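Local coordinates for transcriptional regulator, MerR family (Bacillus thuringiensis serovar konkukian, PDB 3GPV), which probably binds DNA as a transcription factor of the MerR family, carrying an N-terminal winged helix-turn-helix region and a long C-terminal helix predicted to form a coiled coil, at residues L41-L45 / A59-L63. Numbering follows the deposited sequence.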
loop_
_atom_site.group_PDB
_atom_site.type_symbol
_atom_site.label_atom_id
_atom_site.label_comp_id
_atom_site.label_asym_id
_atom_site.label_seq_id
_atom_site.Cartn_x
_atom_site.Cartn_y
_atom_site.Cartn_z
ATOM N N LEU B 41 -4.693 -13.831 14.587
ATOM C CA LEU B 41 -4.053 -12.638 15.127
ATOM C C LEU B 41 -4.654 -12.181 16.461
ATOM O O LEU B 41 -4.147 -11.255 17.095
ATOM C CB LEU B 41 -4.124 -11.495 14.100
ATOM C CG LEU B 41 -3.452 -11.729 12.734
ATOM C CD1 LEU B 41 -3.498 -10.455 11.898
ATOM C CD2 LEU B 41 -2.012 -12.167 12.934
ATOM N N PHE B 42 -5.725 -12.838 16.891
ATOM C CA PHE B 42 -6.371 -12.476 18.147
ATOM C C PHE B 42 -6.364 -13.608 19.174
ATOM O O PHE B 42 -7.418 -13.998 19.671
ATOM C CB PHE B 42 -7.828 -12.060 17.909
ATOM C CG PHE B 42 -8.010 -11.022 16.841
ATOM C CD1 PHE B 42 -7.189 -9.898 16.789
ATOM C CD2 PHE B 42 -9.044 -11.142 15.915
ATOM C CE1 PHE B 42 -7.400 -8.907 15.833
ATOM C CE2 PHE B 42 -9.266 -10.160 14.955
ATOM C CZ PHE B 42 -8.442 -9.039 14.914
ATOM N N PRO B 43 -5.183 -14.148 19.508
ATOM C CA PRO B 43 -5.144 -15.236 20.491
ATOM C C PRO B 43 -5.485 -14.726 21.884
ATOM O O PRO B 43 -5.756 -15.502 22.795
ATOM C CB PRO B 43 -3.697 -15.731 20.411
ATOM C CG PRO B 43 -3.246 -15.306 19.037
ATOM C CD PRO B 43 -3.854 -13.940 18.913
ATOM N N PHE B 44 -5.478 -13.406 22.027
ATOM C CA PHE B 44 -5.741 -12.742 23.300
ATOM C C PHE B 44 -7.197 -12.381 23.566
ATOM O O PHE B 44 -7.500 -11.698 24.540
ATOM C CB PHE B 44 -4.901 -11.475 23.355
ATOM C CG PHE B 44 -4.971 -10.665 22.097
ATOM C CD1 PHE B 44 -6.081 -9.885 21.815
ATOM C CD2 PHE B 44 -3.936 -10.716 21.170
ATOM C CE1 PHE B 44 -6.163 -9.168 20.627
ATOM C CE2 PHE B 44 -4.009 -10.004 19.980
ATOM C CZ PHE B 44 -5.121 -9.229 19.708
ATOM N N LEU B 45 -8.098 -12.830 22.705
ATOM C CA LEU B 45 -9.503 -12.515 22.887
ATOM C C LEU B 45 -10.128 -13.278 24.054
ATOM O O LEU B 45 -9.921 -14.481 24.212
ATOM C CB LEU B 45 -10.259 -12.791 21.590
ATOM C CG LEU B 45 -10.872 -11.559 20.920
ATOM C CD1 LEU B 45 -9.970 -10.341 21.097
ATOM C CD2 LEU B 45 -11.108 -11.869 19.460
ATOM N N ALA B 59 -7.080 -5.974 24.439
ATOM C CA ALA B 59 -7.276 -6.605 23.146
ATOM C C ALA B 59 -7.325 -5.534 22.063
ATOM O O ALA B 59 -6.834 -5.736 20.962
ATOM C CB ALA B 59 -8.575 -7.416 23.142
ATOM N N LEU B 60 -7.933 -4.399 22.382
ATOM C CA LEU B 60 -8.036 -3.305 21.424
ATOM C C LEU B 60 -6.673 -2.670 21.128
ATOM O O LEU B 60 -6.393 -2.302 19.986
ATOM C CB LEU B 60 -9.007 -2.240 21.937
ATOM C CG LEU B 60 -10.474 -2.671 22.023
ATOM C CD1 LEU B 60 -11.308 -1.539 22.581
ATOM C CD2 LEU B 60 -10.967 -3.063 20.650
ATOM N N LYS B 61 -5.840 -2.527 22.159
ATOM C CA LYS B 61 -4.507 -1.952 21.980
ATOM C C LYS B 61 -3.753 -2.838 20.995
ATOM O O LYS B 61 -3.087 -2.346 20.092
ATOM C CB LYS B 61 -3.768 -1.881 23.321
ATOM C CG LYS B 61 -4.384 -0.877 24.285
ATOM C CD LYS B 61 -3.796 -0.990 25.689
ATOM C CE LYS B 61 -4.428 0.024 26.645
ATOM N NZ LYS B 61 -4.071 -0.239 28.073
ATOM N N TYR B 62 -3.878 -4.149 21.156
ATOM C CA TYR B 62 -3.225 -5.082 20.245
ATOM C C TYR B 62 -3.803 -4.941 18.831
ATOM O O TYR B 62 -3.083 -5.033 17.836
ATOM C CB TYR B 62 -3.421 -6.520 20.727
ATOM C CG TYR B 62 -2.384 -7.022 21.708
ATOM C CD1 TYR B 62 -1.027 -6.981 21.395
ATOM C CD2 TYR B 62 -2.763 -7.596 22.917
ATOM C CE1 TYR B 62 -0.073 -7.506 22.258
ATOM C CE2 TYR B 62 -1.822 -8.126 23.789
ATOM C CZ TYR B 62 -0.476 -8.079 23.455
ATOM O OH TYR B 62 0.466 -8.609 24.305
ATOM N N LEU B 63 -5.111 -4.717 18.737
ATOM C CA LEU B 63 -5.732 -4.563 17.425
ATOM C C LEU B 63 -5.215 -3.326 16.700
ATOM O O LEU B 63 -5.006 -3.344 15.491
ATOM C CB LEU B 63 -7.258 -4.466 17.544
ATOM C CG LEU B 63 -7.993 -4.110 16.235
ATOM C CD1 LEU B 63 -7.663 -5.126 15.151
ATOM C CD2 LEU B 63 -9.497 -4.074 16.468
#
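Phe-44 lays its ring against the ring of Tyr-62 in an offset stack, centroids 4.7 Å apart and planes 21° from parallel. The Tyr-62 methylene lies over the same face of Phe-44: CB stands 3.4 Å from Phe-44 CZ and makes a CH-pi contact, 29° off the ring normal. Ala-59 meets the CD1-CE1 side of the Phe-44 ring, its CB 3.8 Å from Phe-44 CD1, while Phe-44 CE1 approaches Ala-59 O obliquely at 3.5 Å. That carbonyl already accepts the helical bond from Leu-63 N, and no hydrogen bond joins the two segments. The same methyl also meets Leu-45, whose CD1 is 3.8 Å from Ala-59 CB. Farther along the helix, Phe-42 sets CE1 3.9 Å from Leu-63 CD1. The contact thus joins the loop after helix 30-38, which leads into the wing of strands 46-47 and 53-55, to helix 57-70, which follows the wing in the winged helix-turn-helix fold of the MerR family. Residues 42-45 form a type I turn, closed by a weak bond from Leu-45 N to Phe-42 O, and this turn sends Phe-44 toward the helix. With chi1 at 47°, Phe-44 CG lies between the backbone N and the carbonyl carbon of its own residue, and the ring face remote from Tyr-62 is backed by Phe-42 CA. Phe-42 itself is buried, with Ile-33 and Tyr-36 touching it and Phe-55 meeting its ring edge-to-face. Tyr-62 also touches Ser-86 and Met-87 of helix 76-88, and Leu-63 packs on Val-22 of helix 19-25. Asn-56 OD1 accepts a hydrogen bond from Ala-59 N at the beginning of helix 57-70.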